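Local coordinates for protein PA1221 (Pseudomonas aeruginosa, PDB 4DG8) that belongs to the ANL superfamily of AMP-binding enzymes, carries a phosphopantetheine attachment domain, and holds adenosine monophosphate in this structure, at residues 34-37 with 38-42. Sequence-based numbering, arbitrary orientation.
Sequences SEMA and ALHPH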
ATOM      1  N   SER A  34      14.570 -13.031 -12.530  1.00 21.56           N
ATOM      2  CA  SER A  34      15.200 -13.859 -13.538  1.00 29.31           C
ATOM      3  C   SER A  34      15.880 -15.063 -12.898  1.00 30.08           C
ATOM      4  O   SER A  34      15.867 -16.171 -13.452  1.00 29.16           O
ATOM      5  CB  SER A  34      16.208 -13.044 -14.356  1.00 40.00           C
ATOM      6  OG  SER A  34      15.525 -12.177 -15.242  1.00 40.80           O
ATOM      7  N   GLU A  35      16.486 -14.832 -11.737  1.00 29.63           N
ATOM      8  CA  GLU A  35      17.135 -15.902 -10.990  1.00 34.76           C
ATOM      9  C   GLU A  35      16.099 -16.993 -10.651  1.00 33.67           C
ATOM     10  O   GLU A  35      16.313 -18.192 -10.889  1.00 38.43           O
ATOM     11  CB  GLU A  35      17.776 -15.324  -9.722  1.00 36.23           C
ATOM     12  CG  GLU A  35      18.490 -16.344  -8.852  1.00 52.53           C
ATOM     13  CD  GLU A  35      18.971 -15.772  -7.519  1.00 58.44           C
ATOM     14  OE1 GLU A  35      18.854 -14.547  -7.304  1.00 53.28           O
ATOM     15  OE2 GLU A  35      19.469 -16.562  -6.684  1.00 66.06           O
ATOM     16  N   MET A  36      14.971 -16.558 -10.110  1.00 27.25           N
ATOM     17  CA  MET A  36      13.885 -17.464  -9.742  1.00 25.58           C
ATOM     18  C   MET A  36      13.350 -18.226 -10.950  1.00 26.78           C
ATOM     19  O   MET A  36      13.085 -19.423 -10.860  1.00 33.84           O
ATOM     20  CB  MET A  36      12.736 -16.705  -9.048  1.00 26.15           C
ATOM     21  CG  MET A  36      13.094 -16.105  -7.678  1.00 26.13           C
ATOM     22  SD  MET A  36      13.530 -17.332  -6.434  1.00 30.43           S
ATOM     23  CE  MET A  36      15.322 -17.400  -6.605  1.00 31.43           C
ATOM     24  N   ALA A  37      13.205 -17.548 -12.085  1.00 27.46           N
ATOM     25  CA  ALA A  37      12.644 -18.211 -13.263  1.00 33.92           C
ATOM     26  C   ALA A  37      13.619 -19.230 -13.834  1.00 34.28           C
ATOM     27  O   ALA A  37      13.202 -20.240 -14.418  1.00 29.11           O
ATOM     28  CB  ALA A  37      12.240 -17.196 -14.329  1.00 32.24           C
ATOM     29  N   ALA A  38      14.917 -18.959 -13.668  1.00 29.50           N
ATOM     30  CA  ALA A  38      15.951 -19.889 -14.110  1.00 38.27           C
ATOM     31  C   ALA A  38      16.005 -21.125 -13.208  1.00 42.72           C
ATOM     32  O   ALA A  38      16.211 -22.248 -13.678  1.00 45.84           O
ATOM     33  CB  ALA A  38      17.309 -19.198 -14.136  1.00 27.22           C
ATOM     34  N   LEU A  39      15.832 -20.899 -11.909  1.00 43.60           N
ATOM     35  CA  LEU A  39      15.908 -21.966 -10.921  1.00 48.89           C
ATOM     36  C   LEU A  39      14.639 -22.806 -10.905  1.00 44.59           C
ATOM     37  O   LEU A  39      14.693 -24.017 -10.664  1.00 39.26           O
ATOM     38  CB  LEU A  39      16.128 -21.388  -9.525  1.00 49.72           C
ATOM     39  CG  LEU A  39      17.482 -21.636  -8.868  1.00 63.40           C
ATOM     40  CD1 LEU A  39      18.506 -20.620  -9.369  1.00 68.05           C
ATOM     41  CD2 LEU A  39      17.334 -21.549  -7.360  1.00 62.90           C
ATOM     42  N   HIS A  40      13.502 -22.153 -11.140  1.00 31.50           N
ATOM     43  CA  HIS A  40      12.208 -22.817 -11.032  1.00 35.74           C
ATOM     44  C   HIS A  40      11.297 -22.531 -12.221  1.00 30.99           C
ATOM     45  O   HIS A  40      10.175 -22.084 -12.040  1.00 31.72           O
ATOM     46  CB  HIS A  40      11.495 -22.339  -9.767  1.00 39.64           C
ATOM     47  CG  HIS A  40      12.369 -22.312  -8.551  1.00 42.60           C
ATOM     48  ND1 HIS A  40      12.865 -23.456  -7.963  1.00 52.74           N
ATOM     49  CD2 HIS A  40      12.834 -21.276  -7.812  1.00 37.05           C
ATOM     50  CE1 HIS A  40      13.601 -23.127  -6.916  1.00 53.38           C
ATOM     51  NE2 HIS A  40      13.597 -21.810  -6.801  1.00 47.45           N
ATOM     52  N   PRO A  41      11.755 -22.842 -13.439  1.00 34.32           N
ATOM     53  CA  PRO A  41      10.947 -22.537 -14.630  1.00 30.08           C
ATOM     54  C   PRO A  41       9.519 -23.087 -14.550  1.00 29.85           C
ATOM     55  O   PRO A  41       8.589 -22.406 -14.978  1.00 27.04           O
ATOM     56  CB  PRO A  41      11.727 -23.219 -15.769  1.00 33.82           C
ATOM     57  CG  PRO A  41      12.609 -24.253 -15.079  1.00 36.95           C
ATOM     58  CD  PRO A  41      12.972 -23.604 -13.770  1.00 39.02           C
ATOM     59  N   HIS A  42       9.359 -24.310 -14.039  1.00 28.25           N
ATOM     60  CA  HIS A  42       8.051 -24.972 -14.006  1.00 25.29           C
ATOM     61  C   HIS A  42       7.255 -24.966 -12.686  1.00 29.32           C
ATOM     62  O   HIS A  42       6.173 -25.548 -12.615  1.00 30.48           O
ATOM     63  CB  HIS A  42       8.155 -26.364 -14.670  1.00 26.59           C
ATOM     64  CG  HIS A  42       8.682 -26.275 -16.066  1.00 32.24           C
ATOM     65  ND1 HIS A  42       8.115 -25.444 -17.010  1.00 38.39           N
ATOM     66  CD2 HIS A  42       9.774 -26.818 -16.653  1.00 38.62           C
ATOM     67  CE1 HIS A  42       8.808 -25.516 -18.134  1.00 35.07           C
ATOM     68  NE2 HIS A  42       9.821 -26.338 -17.942  1.00 39.57           N
TER
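Met36 and His40, one helical turn apart, meet at the C-terminal end of a helix through both backbone and side chain. The backbone N of His40 donates to Met36 O at 2.8 Å, and a Met-aromatic contact joins the side chains, with SD 4.2 Å from His40 CD2. The twice-turned methionine chain stands off the helix, its sulfur facing the CD2 edge of the ring. His40 CG lies anti to its own carbonyl carbon (chi1 -46°), which sets the ring beside the backbone N, its CD2 edge toward Met36 and one face against Leu39 CB. Leu39 in turn rests CD1 3.6 Å from Glu35 O, the carbonyl that accepts its backbone N-H, and 4.3 Å from the CG of Glu35, whose extended chain passes alongside.

This is the C-terminal end of helix 29-39, an outlying element of the AMP-binding domain, and it illustrates how a proline may stop a helix. Proline disfavours helical angles in the residue before it, consistent with His40 being the first to leave them (phi -133°, psi 57°). Pro41 N has no hydrogen to give Ala37 O, 3.1 Å away, and Pro41 CD lies 3.4 Å from that same oxygen. On the side facing helix 55-72, Met36 and Ala37 pack on Tyr55, Ala37 also reaching Leu59, and beyond the turn His42 ND1 is hydrogen-bonded to Asp54.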